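Local coordinates for extracellular ligand-binding receptor (PDB 4Q6B), which binds leucine in its pocket and probably serves as the extracellular substrate-binding component of an ABC transporter that takes up amino acids, at residues Ile11-Ala16 and Ala77-Arg82; Glu31-Glu36 and Ala288-Val293; Ile65-Ala70 and Ala91-Gln96; Ala73-Val78 and Ala97-Leu102. One frame throughout, in Å; residues are numbered along the deposited sequence.

Overall arrangement
From the N terminus, strand 10-17 runs through the first lobe, and interaction 1 (Ile11-Ala16 with Ala77-Arg82) closes a loop across 60 residues by pairing it with strand 75-79. Interaction 2 opens on helix 26-39, inside that loop, and crosses it by reaching far ahead to helix 284-301. Interaction 3 joins helices 59-70 and 84-97, alternating along the chain with both interactions 1 and 4. Interaction 4 starts where interaction 1 ends, shares Ala77 and Val78 with it, and adds strand 101-103 to the same parallel sheet. Interactions 3 and 4 both fall within the long span that interaction 2 closes. Helix contacts 2 and 3 lie on opposite faces of the sheet.

Interaction 1 (Ile11-Ala16 and Ala77-Arg82); sequences IFIGVA and AVIGHR. With LEU (leucine), chain B.
Gly14 pairs with Val78 where strands 10-17 and 75-79 run parallel, and three backbone hydrogen bonds join the strands, two of them through Gly14. Gly14 N gives to Ala77 O (2.9 Å), Gly14 O receives Ile79 N, and Ala16 N gives to Ile79 O (3.0 Å). Gly14 suits its place because a side chain there would press against Val78 CG2. On the other face Ile13 CG2 meets Ile79 CG1 at 4.1 Å, branched residues fitting under helices 26-39 and 284-301. Strand 10-17 lies beside 75-79, the middle strand of the first lobe's five-stranded parallel sheet in a periplasmic binding protein, and both lead toward the leucine pocket. There Ala16 CB sits over the face of the His81 ring, 3.6 Å from its centroid, a CH-pi contact for which a short methyl suffices. Asp55 and Tyr94 hold the two ring nitrogens. Gly80, before a cis peptide, has backbone angles that call for glycine. Beyond it the packing gives way to water 1, between Ala16 O and Arg82 N, which accepts from the latter at 2.7 Å. Arg82, extended, leaves the strands and lays one guanidinium face against the bound leucine, NH2 3.6 Å from ligand CD2.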
loop_
_atom_site.group_PDB
_atom_site.type_symbol
_atom_site.label_atom_id
_atom_site.label_comp_id
_atom_site.label_asym_id
_atom_site.label_seq_id
_atom_site.Cartn_x
_atom_site.Cartn_y
_atom_site.Cartn_z
ATOM N N ILE A 11 -7.558 1.242 -26.602
ATOM C CA ILE A 11 -6.260 1.398 -25.947
ATOM C C ILE A 11 -6.090 0.569 -24.690
ATOM O O ILE A 11 -7.060 0.196 -24.040
ATOM C CB ILE A 11 -5.862 2.879 -25.670
ATOM C CG1 ILE A 11 -6.664 3.479 -24.537
ATOM C CG2 ILE A 11 -5.959 3.735 -26.956
ATOM C CD1 ILE A 11 -6.109 4.841 -24.152
ATOM N N PHE A 12 -4.826 0.300 -24.352
ATOM C CA PHE A 12 -4.521 -0.687 -23.337
ATOM C C PHE A 12 -3.653 -0.165 -22.197
ATOM O O PHE A 12 -2.659 0.567 -22.403
ATOM C CB PHE A 12 -3.783 -1.832 -24.044
ATOM C CG PHE A 12 -4.580 -2.491 -25.122
ATOM C CD1 PHE A 12 -5.485 -3.484 -24.801
ATOM C CD2 PHE A 12 -4.436 -2.110 -26.453
ATOM C CE1 PHE A 12 -6.231 -4.081 -25.788
ATOM C CE2 PHE A 12 -5.198 -2.710 -27.436
ATOM C CZ PHE A 12 -6.087 -3.708 -27.096
ATOM N N ILE A 13 -4.020 -0.574 -20.988
ATOM C CA ILE A 13 -3.149 -0.417 -19.810
ATOM C C ILE A 13 -2.742 -1.811 -19.365
ATOM O O ILE A 13 -3.614 -2.683 -19.254
ATOM C CB ILE A 13 -3.899 0.303 -18.671
ATOM C CG1 ILE A 13 -4.160 1.748 -19.092
ATOM C CG2 ILE A 13 -3.085 0.276 -17.364
ATOM C CD1 ILE A 13 -4.976 2.530 -18.018
ATOM N N GLY A 14 -1.439 -2.024 -19.178
ATOM C CA GLY A 14 -0.942 -3.290 -18.584
ATOM C C GLY A 14 -1.133 -3.343 -17.069
ATOM O O GLY A 14 -1.085 -2.321 -16.364
ATOM N N VAL A 15 -1.364 -4.544 -16.530
ATOM C CA VAL A 15 -1.468 -4.694 -15.072
ATOM C C VAL A 15 -0.651 -5.938 -14.722
ATOM O O VAL A 15 -0.850 -6.996 -15.318
ATOM C CB VAL A 15 -2.922 -4.902 -14.569
ATOM C CG1 VAL A 15 -2.929 -4.953 -13.038
ATOM C CG2 VAL A 15 -3.885 -3.763 -15.146
ATOM N N ALA A 16 0.226 -5.810 -13.722
ATOM C CA ALA A 16 1.048 -6.929 -13.237
ATOM C C ALA A 16 0.721 -7.117 -11.752
ATOM O O ALA A 16 0.895 -6.172 -10.947
ATOM C CB ALA A 16 2.525 -6.590 -13.418
ATOM N N ALA A 77 0.567 2.494 -20.308
ATOM C CA ALA A 77 1.011 2.613 -18.910
ATOM C C ALA A 77 0.843 1.234 -18.267
ATOM O O ALA A 77 0.145 0.356 -18.803
ATOM C CB ALA A 77 0.171 3.649 -18.152
ATOM N N VAL A 78 1.495 1.038 -17.121
ATOM C CA VAL A 78 1.364 -0.184 -16.318
ATOM C C VAL A 78 0.995 0.116 -14.873
ATOM O O VAL A 78 1.561 1.023 -14.235
ATOM C CB VAL A 78 2.707 -1.000 -16.367
ATOM C CG1 VAL A 78 2.701 -2.269 -15.431
ATOM C CG2 VAL A 78 2.977 -1.374 -17.793
ATOM N N ILE A 79 0.050 -0.682 -14.359
ATOM C CA ILE A 79 -0.359 -0.667 -12.944
ATOM C C ILE A 79 0.308 -1.882 -12.317
ATOM O O ILE A 79 0.117 -3.002 -12.778
ATOM C CB ILE A 79 -1.898 -0.796 -12.780
ATOM C CG1 ILE A 79 -2.535 0.495 -13.297
ATOM C CG2 ILE A 79 -2.268 -0.884 -11.286
ATOM C CD1 ILE A 79 -4.039 0.439 -13.348
ATOM N N GLY A 80 1.137 -1.649 -11.308
ATOM C CA GLY A 80 1.814 -2.732 -10.608
ATOM C C GLY A 80 3.148 -2.206 -10.064
ATOM O O GLY A 80 3.369 -1.005 -10.142
ATOM N N HIS A 81 3.991 -3.076 -9.471
ATOM C CA HIS A 81 3.617 -4.445 -9.083
ATOM C C HIS A 81 3.146 -4.368 -7.610
ATOM O O HIS A 81 2.986 -3.259 -7.059
ATOM C CB HIS A 81 4.821 -5.395 -9.236
ATOM C CG HIS A 81 5.279 -5.561 -10.660
ATOM N ND1 HIS A 81 5.417 -6.809 -11.248
ATOM C CD2 HIS A 81 5.608 -4.658 -11.620
ATOM C CE1 HIS A 81 5.808 -6.666 -12.500
ATOM N NE2 HIS A 81 5.935 -5.371 -12.753
ATOM N N ARG A 82 2.920 -5.506 -6.962
ATOM C CA ARG A 82 2.391 -5.470 -5.581
ATOM C C ARG A 82 3.550 -5.398 -4.603
ATOM O O ARG A 82 3.635 -4.471 -3.767
ATOM C CB ARG A 82 1.605 -6.742 -5.280
ATOM C CG ARG A 82 0.909 -6.713 -3.908
ATOM C CD ARG A 82 0.090 -8.010 -3.713
ATOM N NE ARG A 82 -0.664 -8.080 -2.454
ATOM C CZ ARG A 82 -0.240 -8.700 -1.359
ATOM N NH1 ARG A 82 -1.004 -8.714 -0.271
ATOM N NH2 ARG A 82 0.947 -9.296 -1.357
HETATM N N LEU B . 3.321 -3.133 1.002
HETATM C CA LEU B . 3.897 -4.420 0.597
HETATM C C LEU B . 5.193 -4.212 -0.169
HETATM O O LEU B . 5.877 -5.164 -0.521
HETATM C CB LEU B . 2.888 -5.179 -0.265
HETATM C CG LEU B . 1.753 -5.509 0.710
HETATM C CD1 LEU B . 0.419 -5.149 0.125
HETATM C CD2 LEU B . 1.766 -6.947 1.210
HETATM O OXT LEU B . 5.573 -3.054 -0.400
HETATM O O HOH W 1 2.302 -7.335 -8.842
#

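Interaction 2 (Glu31-Glu36 and Ala288-Val293)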
loop_
_atom_site.group_PDB
_atom_site.type_symbol
_atom_site.label_atom_id
_atom_site.label_comp_id
_atom_site.label_asym_id
_atom_site.label_seq_id
_atom_site.Cartn_x
_atom_site.Cartn_y
_atom_site.Cartn_z
ATOM N N GLU A 31 -11.747 -3.614 -12.709
ATOM C CA GLU A 31 -12.811 -3.815 -13.703
ATOM C C GLU A 31 -13.944 -2.787 -13.547
ATOM O O GLU A 31 -14.442 -2.242 -14.527
ATOM C CB GLU A 31 -13.337 -5.265 -13.639
ATOM C CG GLU A 31 -14.546 -5.572 -14.533
ATOM C CD GLU A 31 -15.150 -6.962 -14.303
ATOM O OE1 GLU A 31 -15.887 -7.171 -13.294
ATOM O OE2 GLU A 31 -14.889 -7.844 -15.148
ATOM N N LEU A 32 -14.297 -2.480 -12.311
ATOM C CA LEU A 32 -15.276 -1.420 -12.055
ATOM C C LEU A 32 -14.815 -0.066 -12.626
ATOM O O LEU A 32 -15.630 0.683 -13.149
ATOM C CB LEU A 32 -15.546 -1.307 -10.549
ATOM C CG LEU A 32 -16.785 -0.504 -10.158
ATOM C CD1 LEU A 32 -18.128 -1.174 -10.520
ATOM C CD2 LEU A 32 -16.793 -0.181 -8.663
ATOM N N ALA A 33 -13.533 0.264 -12.508
ATOM C CA ALA A 33 -13.046 1.562 -13.046
ATOM C C ALA A 33 -13.050 1.617 -14.563
ATOM O O ALA A 33 -13.404 2.627 -15.153
ATOM C CB ALA A 33 -11.664 1.836 -12.524
ATOM N N VAL A 34 -12.608 0.527 -15.177
ATOM C CA VAL A 34 -12.610 0.460 -16.619
ATOM C C VAL A 34 -14.038 0.602 -17.145
ATOM O O VAL A 34 -14.288 1.296 -18.159
ATOM C CB VAL A 34 -12.018 -0.872 -17.063
ATOM C CG1 VAL A 34 -12.215 -1.034 -18.565
ATOM C CG2 VAL A 34 -10.535 -0.900 -16.717
ATOM N N GLN A 35 -15.002 -0.031 -16.466
ATOM C CA GLN A 35 -16.410 0.031 -16.893
ATOM C C GLN A 35 -16.913 1.466 -16.785
ATOM O O GLN A 35 -17.639 1.972 -17.657
ATOM C CB GLN A 35 -17.339 -0.826 -15.999
ATOM C CG GLN A 35 -17.095 -2.333 -15.940
ATOM C CD GLN A 35 -17.548 -3.104 -17.178
ATOM O OE1 GLN A 35 -17.369 -4.331 -17.248
ATOM N NE2 GLN A 35 -18.139 -2.400 -18.156
ATOM N N GLU A 36 -16.479 2.143 -15.727
ATOM C CA GLU A 36 -16.892 3.536 -15.521
ATOM C C GLU A 36 -16.301 4.429 -16.628
ATOM O O GLU A 36 -16.998 5.274 -17.172
ATOM C CB GLU A 36 -16.441 4.010 -14.119
ATOM C CG GLU A 36 -16.694 5.490 -13.836
ATOM C CD GLU A 36 -18.170 5.881 -13.875
ATOM O OE1 GLU A 36 -18.456 7.052 -14.212
ATOM O OE2 GLU A 36 -19.043 5.035 -13.568
ATOM N N ALA A 288 -7.479 1.154 -4.285
ATOM C CA ALA A 288 -6.223 1.622 -4.896
ATOM C C ALA A 288 -6.168 1.299 -6.398
ATOM O O ALA A 288 -5.744 2.130 -7.209
ATOM C CB ALA A 288 -5.034 1.012 -4.146
ATOM N N GLY A 289 -6.604 0.094 -6.769
ATOM C CA GLY A 289 -6.714 -0.263 -8.193
ATOM C C GLY A 289 -7.682 0.632 -8.948
ATOM O O GLY A 289 -7.407 1.069 -10.087
ATOM N N TYR A 290 -8.846 0.900 -8.353
ATOM C CA TYR A 290 -9.844 1.752 -8.961
ATOM C C TYR A 290 -9.259 3.160 -9.168
ATOM O O TYR A 290 -9.319 3.719 -10.294
ATOM C CB TYR A 290 -11.127 1.747 -8.089
ATOM C CG TYR A 290 -12.269 2.564 -8.672
ATOM C CD1 TYR A 290 -12.358 3.941 -8.460
ATOM C CD2 TYR A 290 -13.260 1.955 -9.422
ATOM C CE1 TYR A 290 -13.434 4.688 -8.971
ATOM C CE2 TYR A 290 -14.311 2.675 -9.963
ATOM C CZ TYR A 290 -14.397 4.053 -9.740
ATOM O OH TYR A 290 -15.458 4.756 -10.276
ATOM N N ASP A 291 -8.673 3.737 -8.122
ATOM C CA ASP A 291 -8.126 5.083 -8.287
ATOM C C ASP A 291 -6.980 5.085 -9.316
ATOM O O ASP A 291 -6.834 6.103 -10.065
ATOM C CB ASP A 291 -7.615 5.674 -6.960
ATOM C CG ASP A 291 -8.719 6.381 -6.164
ATOM O OD1 ASP A 291 -9.886 6.494 -6.625
ATOM O OD2 ASP A 291 -8.404 6.820 -5.040
ATOM N N ALA A 292 -6.237 3.989 -9.432
ATOM C CA ALA A 292 -5.108 4.018 -10.366
ATOM C C ALA A 292 -5.626 4.087 -11.801
ATOM O O ALA A 292 -5.061 4.758 -12.631
ATOM C CB ALA A 292 -4.233 2.758 -10.207
ATOM N N VAL A 293 -6.654 3.303 -12.104
ATOM C CA VAL A 293 -7.247 3.295 -13.437
ATOM C C VAL A 293 -7.862 4.658 -13.726
ATOM O O VAL A 293 -7.650 5.216 -14.809
ATOM C CB VAL A 293 -8.325 2.180 -13.596
ATOM C CG1 VAL A 293 -9.155 2.382 -14.899
ATOM C CG2 VAL A 293 -7.694 0.804 -13.585
HETATM O O HOH W 2 -18.212 3.245 -11.028
#
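The Tyr290 ring meets the helix of Glu31-Glu36 obliquely, through its CD2-CE2 side. Ala33 CB lies 3.5 Å from Tyr290 CD2, and the backbone between Leu32 and Ala33 runs past CE2. Asp291 OD1 lies at the ring edge, in its plane, while Phe270 of helix 265-278 meets the ring with the planes at about 50°. Leu32 CD2 adds an apolar contact to Tyr290 CE2 at 4.0 Å, its branch crossing the ring at a slant. The tyrosine reaches this far because its CG is anti to the backbone N (chi1 -177°), which carries the ring out across the neighbouring helix.

One turn on, Val293 CG1 presses on Ala33 CB at 3.5 Å, closer than carbons usually stand, and touches Val34 CG2 at 4.0 Å. Alanine suits position 33, since its single methyl lets the two helix axes approach to 8.3 Å, crossing at -30°. These are helices 26-39 and 284-301, distant in sequence but packed together in the first lobe, with Val293 also resting on Ile79 of the sheet. An alanine in place of Tyr290 would probably open a gap beside Ala33 and Leu32 and deprive water 2 of its hydroxyl partner.

At the outer end Glu36 passes its CG 3.8 Å from Tyr290 OH, and no direct hydrogen bond joins the carboxylate to the hydroxyl. Water 2 joins the two instead, donating to Glu36 OE2 at 3.2 Å and hydrogen-bonding to the hydroxyl. The helices are therefore held by apolar packing, and the polar groups meet indirectly, through water at the margin.

Interaction 3 (Ile65-Ala70 and Ala91-Gln96); sequences IAQAFA and ASIYDQ
Two nearly parallel helices, 59-70 and 84-97, lie side by side on one face of the parallel sheet, and Ala66 meets Tyr94 at the heart of their contact. The phenol end of Tyr94 reaches across the Ala66 backbone: OH comes within 3.2 Å of Ala66 CA, and CZ within 3.4 Å of Ala66 CB. Alanine suits this position because its single methyl lets the phenol end come in this close. Phe69 runs alongside Tyr94, pointing the same way, with the hydroxyl at the edge of its ring, 3.9 Å from CD2. The helices flank strand 75-79 in the chain, one leading into it and the other leaving it, as in the alternating beta-alpha order of a periplasmic binding protein lobe. Phe69 and Tyr94 both rest on Val78 of that strand, and Tyr94 OH bonds to His81, farther along the chain. A phenylalanine in place of Tyr94 would probably leave His81 NE2 without this partner and the imidazole less firmly oriented. Farther from the sheet, Ile93 sets its CG2 branch against Ala70 CB at 4.0 Å, while its CD1 reaches Ala66 CB, also at 4.0 Å. Gln67, modelled in two positions, lies at the margin.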
loop_
_atom_site.group_PDB
_atom_site.type_symbol
_atom_site.label_atom_id
_atom_site.label_comp_id
_atom_site.label_asym_id
_atom_site.label_seq_id
_atom_site.Cartn_x
_atom_site.Cartn_y
_atom_site.Cartn_z
ATOM N N ILE A 65 7.619 -10.002 -17.228
ATOM C CA ILE A 65 6.394 -9.265 -17.516
ATOM C C ILE A 65 6.734 -7.813 -17.809
ATOM O O ILE A 65 6.195 -7.205 -18.788
ATOM C CB ILE A 65 5.408 -9.397 -16.324
ATOM C CG1 ILE A 65 4.805 -10.820 -16.327
ATOM C CG2 ILE A 65 4.295 -8.321 -16.340
ATOM C CD1 ILE A 65 4.010 -11.191 -15.062
ATOM N N ALA A 66 7.652 -7.247 -17.012
ATOM C CA ALA A 66 7.966 -5.811 -17.178
ATOM C C ALA A 66 8.543 -5.570 -18.578
ATOM O O ALA A 66 8.126 -4.615 -19.284
ATOM C CB ALA A 66 8.975 -5.317 -16.064
ATOM N N GLN A 67 9.491 -6.422 -18.986
ATOM C CA GLN A 67 10.094 -6.318 -20.300
ATOM C C GLN A 67 9.053 -6.545 -21.381
ATOM O O GLN A 67 9.047 -5.858 -22.386
ATOM C CB GLN A 67 11.269 -7.306 -20.463
ATOM C CG GLN A 67 11.882 -7.375 -21.871
ATOM C CD GLN A 67 12.218 -6.010 -22.475
ATOM O OE1 GLN A 67 12.322 -5.000 -21.765
ATOM N NE2 GLN A 67 12.364 -5.970 -23.806
ATOM N N ALA A 68 8.163 -7.509 -21.176
ATOM C CA ALA A 68 7.127 -7.745 -22.187
ATOM C C ALA A 68 6.201 -6.547 -22.344
ATOM O O ALA A 68 5.806 -6.215 -23.494
ATOM C CB ALA A 68 6.337 -8.978 -21.862
ATOM N N PHE A 69 5.797 -5.943 -21.237
ATOM C CA PHE A 69 5.002 -4.694 -21.353
ATOM C C PHE A 69 5.801 -3.588 -22.010
ATOM O O PHE A 69 5.317 -2.879 -22.912
ATOM C CB PHE A 69 4.510 -4.216 -19.981
ATOM C CG PHE A 69 3.343 -4.986 -19.446
ATOM C CD1 PHE A 69 2.408 -5.539 -20.303
ATOM C CD2 PHE A 69 3.198 -5.174 -18.078
ATOM C CE1 PHE A 69 1.258 -6.207 -19.791
ATOM C CE2 PHE A 69 2.069 -5.849 -17.545
ATOM C CZ PHE A 69 1.097 -6.394 -18.417
ATOM N N ALA A 70 7.032 -3.376 -21.541
ATOM C CA ALA A 70 7.875 -2.309 -22.088
ATOM C C ALA A 70 8.160 -2.425 -23.577
ATOM O O ALA A 70 8.332 -1.412 -24.263
ATOM C CB ALA A 70 9.214 -2.214 -21.300
ATOM N N ALA A 91 10.739 -1.440 -11.938
ATOM C CA ALA A 91 10.709 -0.002 -12.249
ATOM C C ALA A 91 11.908 0.448 -13.072
ATOM O O ALA A 91 11.788 1.452 -13.828
ATOM C CB ALA A 91 10.685 0.811 -10.943
ATOM N N SER A 92 13.054 -0.237 -12.973
ATOM C CA SER A 92 14.216 0.184 -13.775
ATOM C C SER A 92 13.920 -0.054 -15.260
ATOM O O SER A 92 14.298 0.746 -16.114
ATOM C CB SER A 92 15.481 -0.576 -13.351
ATOM O OG SER A 92 16.597 -0.172 -14.194
ATOM N N ILE A 93 13.293 -1.188 -15.560
ATOM C CA ILE A 93 12.908 -1.531 -16.919
ATOM C C ILE A 93 11.855 -0.549 -17.424
ATOM O O ILE A 93 11.939 -0.053 -18.548
ATOM C CB ILE A 93 12.357 -2.985 -16.982
ATOM C CG1 ILE A 93 13.478 -3.988 -16.647
ATOM C CG2 ILE A 93 11.734 -3.291 -18.387
ATOM C CD1 ILE A 93 12.965 -5.436 -16.549
ATOM N N TYR A 94 10.820 -0.270 -16.628
ATOM C CA TYR A 94 9.804 0.678 -17.073
ATOM C C TYR A 94 10.395 2.064 -17.249
ATOM O O TYR A 94 10.129 2.715 -18.258
ATOM C CB TYR A 94 8.696 0.707 -16.037
ATOM C CG TYR A 94 7.940 -0.609 -15.895
ATOM C CD1 TYR A 94 7.263 -1.188 -16.986
ATOM C CD2 TYR A 94 7.867 -1.250 -14.660
ATOM C CE1 TYR A 94 6.575 -2.392 -16.855
ATOM C CE2 TYR A 94 7.122 -2.407 -14.498
ATOM C CZ TYR A 94 6.484 -2.980 -15.601
ATOM O OH TYR A 94 5.795 -4.156 -15.415
ATOM N N ASP A 95 11.252 2.496 -16.313
ATOM C CA ASP A 95 11.801 3.849 -16.400
ATOM C C ASP A 95 12.689 4.023 -17.639
ATOM O O ASP A 95 12.616 5.044 -18.355
ATOM C CB ASP A 95 12.572 4.190 -15.126
ATOM C CG ASP A 95 12.907 5.676 -15.025
ATOM O OD1 ASP A 95 11.994 6.500 -14.926
ATOM O OD2 ASP A 95 14.093 6.007 -15.047
ATOM N N GLN A 96 13.560 3.044 -17.892
ATOM C CA GLN A 96 14.424 3.144 -19.060
ATOM C C GLN A 96 13.614 3.102 -20.363
ATOM O O GLN A 96 14.048 3.650 -21.389
ATOM C CB GLN A 96 15.449 1.997 -19.064
ATOM C CG GLN A 96 16.663 2.267 -18.248
ATOM C CD GLN A 96 17.766 2.869 -19.116
ATOM O OE1 GLN A 96 18.496 2.153 -19.822
ATOM N NE2 GLN A 96 17.873 4.196 -19.088
#

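Interaction 4 (Ala73-Val78 and Ala97-Leu102)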
loop_
_atom_site.group_PDB
_atom_site.type_symbol
_atom_site.label_atom_id
_atom_site.label_comp_id
_atom_site.label_asym_id
_atom_site.label_seq_id
_atom_site.Cartn_x
_atom_site.Cartn_y
_atom_site.Cartn_z
ATOM N N ALA A 73 4.397 -1.658 -27.980
ATOM C CA ALA A 73 4.062 -0.261 -28.285
ATOM C C ALA A 73 2.576 0.055 -27.972
ATOM O O ALA A 73 2.175 1.231 -27.862
ATOM C CB ALA A 73 4.404 0.088 -29.785
ATOM N N GLY A 74 1.763 -0.990 -27.830
ATOM C CA GLY A 74 0.374 -0.815 -27.480
ATOM C C GLY A 74 0.041 -0.582 -26.011
ATOM O O GLY A 74 -1.096 -0.257 -25.675
ATOM N N ILE A 75 1.029 -0.728 -25.121
ATOM C CA ILE A 75 0.802 -0.506 -23.698
ATOM C C ILE A 75 1.062 0.972 -23.340
ATOM O O ILE A 75 2.194 1.459 -23.552
ATOM C CB ILE A 75 1.729 -1.434 -22.882
ATOM C CG1 ILE A 75 1.440 -2.917 -23.223
ATOM C CG2 ILE A 75 1.578 -1.216 -21.395
ATOM C CD1 ILE A 75 0.083 -3.422 -22.669
ATOM N N GLN A 76 0.028 1.656 -22.808
ATOM C CA GLN A 76 0.114 3.115 -22.582
ATOM C C GLN A 76 0.706 3.435 -21.233
ATOM O O GLN A 76 1.270 4.524 -21.046
ATOM C CB GLN A 76 -1.277 3.769 -22.666
ATOM C CG GLN A 76 -2.032 3.493 -24.003
ATOM C CD GLN A 76 -1.444 4.158 -25.262
ATOM O OE1 GLN A 76 -0.593 5.056 -25.179
ATOM N NE2 GLN A 76 -1.914 3.726 -26.439
ATOM N N ALA A 77 0.567 2.494 -20.308
ATOM C CA ALA A 77 1.011 2.613 -18.910
ATOM C C ALA A 77 0.843 1.234 -18.267
ATOM O O ALA A 77 0.145 0.356 -18.803
ATOM C CB ALA A 77 0.171 3.649 -18.152
ATOM N N VAL A 78 1.495 1.038 -17.121
ATOM C CA VAL A 78 1.364 -0.184 -16.318
ATOM C C VAL A 78 0.995 0.116 -14.873
ATOM O O VAL A 78 1.561 1.023 -14.235
ATOM C CB VAL A 78 2.707 -1.000 -16.367
ATOM C CG1 VAL A 78 2.701 -2.269 -15.431
ATOM C CG2 VAL A 78 2.977 -1.374 -17.793
ATOM N N ALA A 97 12.482 2.398 -20.356
ATOM C CA ALA A 97 11.570 2.401 -21.530
ATOM C C ALA A 97 10.663 3.639 -21.675
ATOM O O ALA A 97 9.940 3.789 -22.679
ATOM C CB ALA A 97 10.696 1.143 -21.540
ATOM N N GLY A 98 10.652 4.507 -20.672
ATOM C CA GLY A 98 9.783 5.676 -20.718
ATOM C C GLY A 98 8.336 5.237 -20.664
ATOM O O GLY A 98 7.521 5.744 -21.424
ATOM N N LEU A 99 8.030 4.251 -19.813
ATOM C CA LEU A 99 6.650 3.801 -19.632
ATOM C C LEU A 99 6.265 3.934 -18.170
ATOM O O LEU A 99 6.989 3.447 -17.299
ATOM C CB LEU A 99 6.571 2.329 -20.060
ATOM C CG LEU A 99 5.212 1.624 -20.025
ATOM C CD1 LEU A 99 4.267 2.347 -20.992
ATOM C CD2 LEU A 99 5.439 0.172 -20.458
ATOM N N VAL A 100 5.135 4.596 -17.903
ATOM C CA VAL A 100 4.666 4.742 -16.525
ATOM C C VAL A 100 4.404 3.413 -15.849
ATOM O O VAL A 100 3.774 2.511 -16.411
ATOM C CB VAL A 100 3.402 5.619 -16.456
ATOM C CG1 VAL A 100 2.630 5.424 -15.095
ATOM C CG2 VAL A 100 3.782 7.071 -16.642
HETATM N N MSE A 101 4.949 3.284 -14.638
HETATM C CA MSE A 101 4.591 2.190 -13.752
HETATM C C MSE A 101 3.932 2.823 -12.535
HETATM O O MSE A 101 4.516 3.697 -11.917
HETATM C CB MSE A 101 5.836 1.429 -13.292
HETATM C CG MSE A 101 5.456 0.118 -12.615
HETATM SE SE MSE A 101 6.853 -0.536 -11.377
HETATM C CE MSE A 101 6.352 0.642 -9.904
ATOM N N LEU A 102 2.695 2.446 -12.235
ATOM C CA LEU A 102 1.989 3.089 -11.093
ATOM C C LEU A 102 1.626 1.968 -10.127
ATOM O O LEU A 102 0.788 1.133 -10.477
ATOM C CB LEU A 102 0.752 3.839 -11.589
ATOM C CG LEU A 102 -0.202 4.401 -10.533
ATOM C CD1 LEU A 102 0.464 5.439 -9.683
ATOM C CD2 LEU A 102 -1.421 5.063 -11.232
HETATM O O HOH W 3 3.371 5.720 -19.981
#
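Val78 O accepts the shortest hydrogen bond between the two strands, 2.7 Å from Leu102 N, with an N-H...O angle of 155°. The same oxygen also takes a CA-H...O contact from Met101 CA at 3.3 Å. At its other end, Val78 N gives to Val100 O at 2.8 Å. Val78 is thus held through both its N and O, paired with Met101, here a selenomethionine, whose side chain shares its face of the sheet and packs on helix 84-97.

Before the strands come into register, a water does the joining. Water 3 donates to Gln76 O at 2.6 Å and accepts from Val100 N, bridging backbones that have not yet closed up. Leu99 fills the corner beside it. Its CG stands anti to the backbone N (chi1 -177°), which sends the forked end over the neighbouring strand: CD1 reaches Ile75 O at 3.4 Å, and CD2 meets Val78 CG2 at 3.9 Å, the two side chains crossing at about a right angle. A leucine suits this place because its two methyls can cover backbone and side chain at once. On the other face Ala77 CB touches Val100 CB at 4.1 Å, beneath helix 311-317.

Gly98 turns the chain out of helix 84-97 in a Schellman motif, its positive phi being easy for glycine, and Ala97 O just before it binds a calcium ion. Together these pieces complete a beta-alpha-beta crossover: strand 75-79, helix 84-97, then strand 101-103 added parallel to the first.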